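Local coordinates for uncharacterized protein (Magnetospirillum magneticum AMB-1, PDB 5MU5), which is a Maf-type glycosyltransferase involved in the formation of bacterial flagella, where it probably glycosylates flagellin, at residues E10-N15 against S160-D165. Residues are numbered along the deposited sequence; the frame is centred on the assembly and turned at random.
Sequences ELVTAN and SLSTVD. Unlike the reference sequence in segment 10-15: Thr13 (reference Ser), Asn15 (reference Tyr).
Asn15 reaches from helix 9-22 into the turn of 160-165 and spends both hydrogens of its amide nitrogen there. ND2 donates to Leu161 O at 2.7 Å, with that oxygen close to the amide plane. It also donates to Val164 O at 2.9 Å, approached almost end-on (C=O...N 171°). Both bonds are bent, the first to 138° at the hydrogen. With Asn15 OD1 accepting from the backbone N of Trp166, the amide is held at three points and its rotation fixed; the short asparagine side chain brings donor and acceptor to the loop together. The contact thus ties the N-terminal helix to the loop between helices 154-160 and 166-171, within the Maf N-terminal domain. Inside that loop, Ser160 O accepts hydrogen bonds from the backbone N of Thr163 and Val164.

Leu11 lies close beside the amide. With CG anti to its backbone N (chi1 177°), leucine's two branches reach separate carbonyls: CD2 makes a close van der Waals contact with Ser162 O (3.2 Å), whose hydrogen bond comes from Asn8 ND2, and CD1 lies 3.7 Å from Val164 O. An alanine here is likely to open a gap beside these carbonyls and expose the Asn15 bonds to water. Branching at CB lets Val12 set CG2 against Ser162 OG at 3.5 Å, a hydroxyl hydrogen-bonded to Ile7 O, while CG1 lies more loosely over Leu161 CB, 4.3 Å away. Leu161 CD2 packs on Asn15 CB at 3.8 Å.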
loop_
_atom_site.group_PDB
_atom_site.type_symbol
_atom_site.label_atom_id
_atom_site.label_comp_id
_atom_site.label_asym_id
_atom_site.label_seq_id
_atom_site.Cartn_x
_atom_site.Cartn_y
_atom_site.Cartn_z
ATOM N N GLU A 10 -17.153 -32.750 -25.661
ATOM C CA GLU A 10 -15.747 -33.110 -25.392
ATOM C C GLU A 10 -14.977 -31.906 -24.874
ATOM O O GLU A 10 -14.193 -32.030 -23.947
ATOM C CB GLU A 10 -15.058 -33.662 -26.648
ATOM C CG GLU A 10 -15.646 -34.987 -27.121
ATOM C CD GLU A 10 -14.983 -35.542 -28.380
ATOM O OE1 GLU A 10 -14.019 -34.916 -28.882
ATOM O OE2 GLU A 10 -15.441 -36.606 -28.870
ATOM N N LEU A 11 -15.203 -30.754 -25.499
ATOM C CA LEU A 11 -14.598 -29.495 -25.080
ATOM C C LEU A 11 -15.123 -29.059 -23.711
ATOM O O LEU A 11 -14.344 -28.602 -22.857
ATOM C CB LEU A 11 -14.867 -28.396 -26.112
ATOM C CG LEU A 11 -14.353 -26.994 -25.750
ATOM C CD1 LEU A 11 -12.841 -26.973 -25.555
ATOM C CD2 LEU A 11 -14.774 -25.999 -26.817
ATOM N N VAL A 12 -16.430 -29.212 -23.495
ATOM C CA VAL A 12 -17.017 -28.869 -22.206
ATOM C C VAL A 12 -16.389 -29.705 -21.096
ATOM O O VAL A 12 -15.915 -29.158 -20.106
ATOM C CB VAL A 12 -18.538 -29.027 -22.197
ATOM C CG1 VAL A 12 -19.095 -28.850 -20.792
ATOM C CG2 VAL A 12 -19.164 -28.000 -23.136
ATOM N N THR A 13 -16.351 -31.013 -21.290
ATOM C CA THR A 13 -15.771 -31.922 -20.315
ATOM C C THR A 13 -14.318 -31.594 -20.077
ATOM O O THR A 13 -13.902 -31.466 -18.932
ATOM C CB THR A 13 -15.880 -33.368 -20.789
ATOM O OG1 THR A 13 -17.257 -33.682 -20.958
ATOM C CG2 THR A 13 -15.272 -34.351 -19.776
ATOM N N ALA A 14 -13.558 -31.439 -21.154
ATOM C CA ALA A 14 -12.150 -31.074 -21.057
ATOM C C ALA A 14 -11.942 -29.736 -20.300
ATOM O O ALA A 14 -11.037 -29.635 -19.489
ATOM C CB ALA A 14 -11.520 -31.015 -22.441
ATOM N N ASN A 15 -12.766 -28.724 -20.563
ATOM C CA ASN A 15 -12.680 -27.460 -19.817
ATOM C C ASN A 15 -13.104 -27.609 -18.363
ATOM O O ASN A 15 -12.480 -27.058 -17.474
ATOM C CB ASN A 15 -13.557 -26.376 -20.451
ATOM C CG ASN A 15 -13.016 -25.879 -21.773
ATOM O OD1 ASN A 15 -11.820 -25.905 -22.010
ATOM N ND2 ASN A 15 -13.896 -25.402 -22.629
ATOM N N SER A 160 -19.208 -20.363 -21.758
ATOM C CA SER A 160 -17.880 -20.253 -22.400
ATOM C C SER A 160 -17.126 -21.593 -22.416
ATOM O O SER A 160 -16.141 -21.760 -23.171
ATOM C CB SER A 160 -16.999 -19.202 -21.716
ATOM O OG SER A 160 -16.415 -19.733 -20.534
ATOM N N LEU A 161 -17.573 -22.531 -21.570
ATOM C CA LEU A 161 -17.038 -23.891 -21.580
ATOM C C LEU A 161 -17.264 -24.561 -22.932
ATOM O O LEU A 161 -16.521 -25.461 -23.299
ATOM C CB LEU A 161 -17.673 -24.757 -20.493
ATOM C CG LEU A 161 -17.445 -24.343 -19.047
ATOM C CD1 LEU A 161 -17.940 -25.454 -18.140
ATOM C CD2 LEU A 161 -15.997 -24.014 -18.742
ATOM N N SER A 162 -18.286 -24.121 -23.656
ATOM C CA SER A 162 -18.543 -24.627 -24.992
ATOM C C SER A 162 -17.698 -23.970 -26.077
ATOM O O SER A 162 -17.595 -24.503 -27.174
ATOM C CB SER A 162 -20.022 -24.448 -25.348
ATOM O OG SER A 162 -20.824 -25.203 -24.469
ATOM N N THR A 163 -17.088 -22.829 -25.784
ATOM C CA THR A 163 -16.474 -22.007 -26.839
ATOM C C THR A 163 -15.008 -21.630 -26.684
ATOM O O THR A 163 -14.364 -21.318 -27.669
ATOM C CB THR A 163 -17.259 -20.685 -27.032
ATOM O OG1 THR A 163 -17.509 -20.072 -25.762
ATOM C CG2 THR A 163 -18.580 -20.946 -27.702
ATOM N N VAL A 164 -14.483 -21.640 -25.468
ATOM C CA VAL A 164 -13.106 -21.255 -25.243
ATOM C C VAL A 164 -12.260 -22.489 -24.973
ATOM O O VAL A 164 -12.737 -23.444 -24.381
ATOM C CB VAL A 164 -13.029 -20.339 -24.030
ATOM C CG1 VAL A 164 -11.594 -19.972 -23.709
ATOM C CG2 VAL A 164 -13.862 -19.096 -24.274
ATOM N N ASP A 165 -11.003 -22.458 -25.395
ATOM C CA ASP A 165 -10.060 -23.496 -25.037
ATOM C C ASP A 165 -9.404 -23.053 -23.720
ATOM O O ASP A 165 -8.371 -22.401 -23.709
ATOM C CB ASP A 165 -9.014 -23.695 -26.139
ATOM C CG ASP A 165 -8.230 -24.990 -25.966
ATOM O OD1 ASP A 165 -8.267 -25.582 -24.864
ATOM O OD2 ASP A 165 -7.575 -25.421 -26.936
#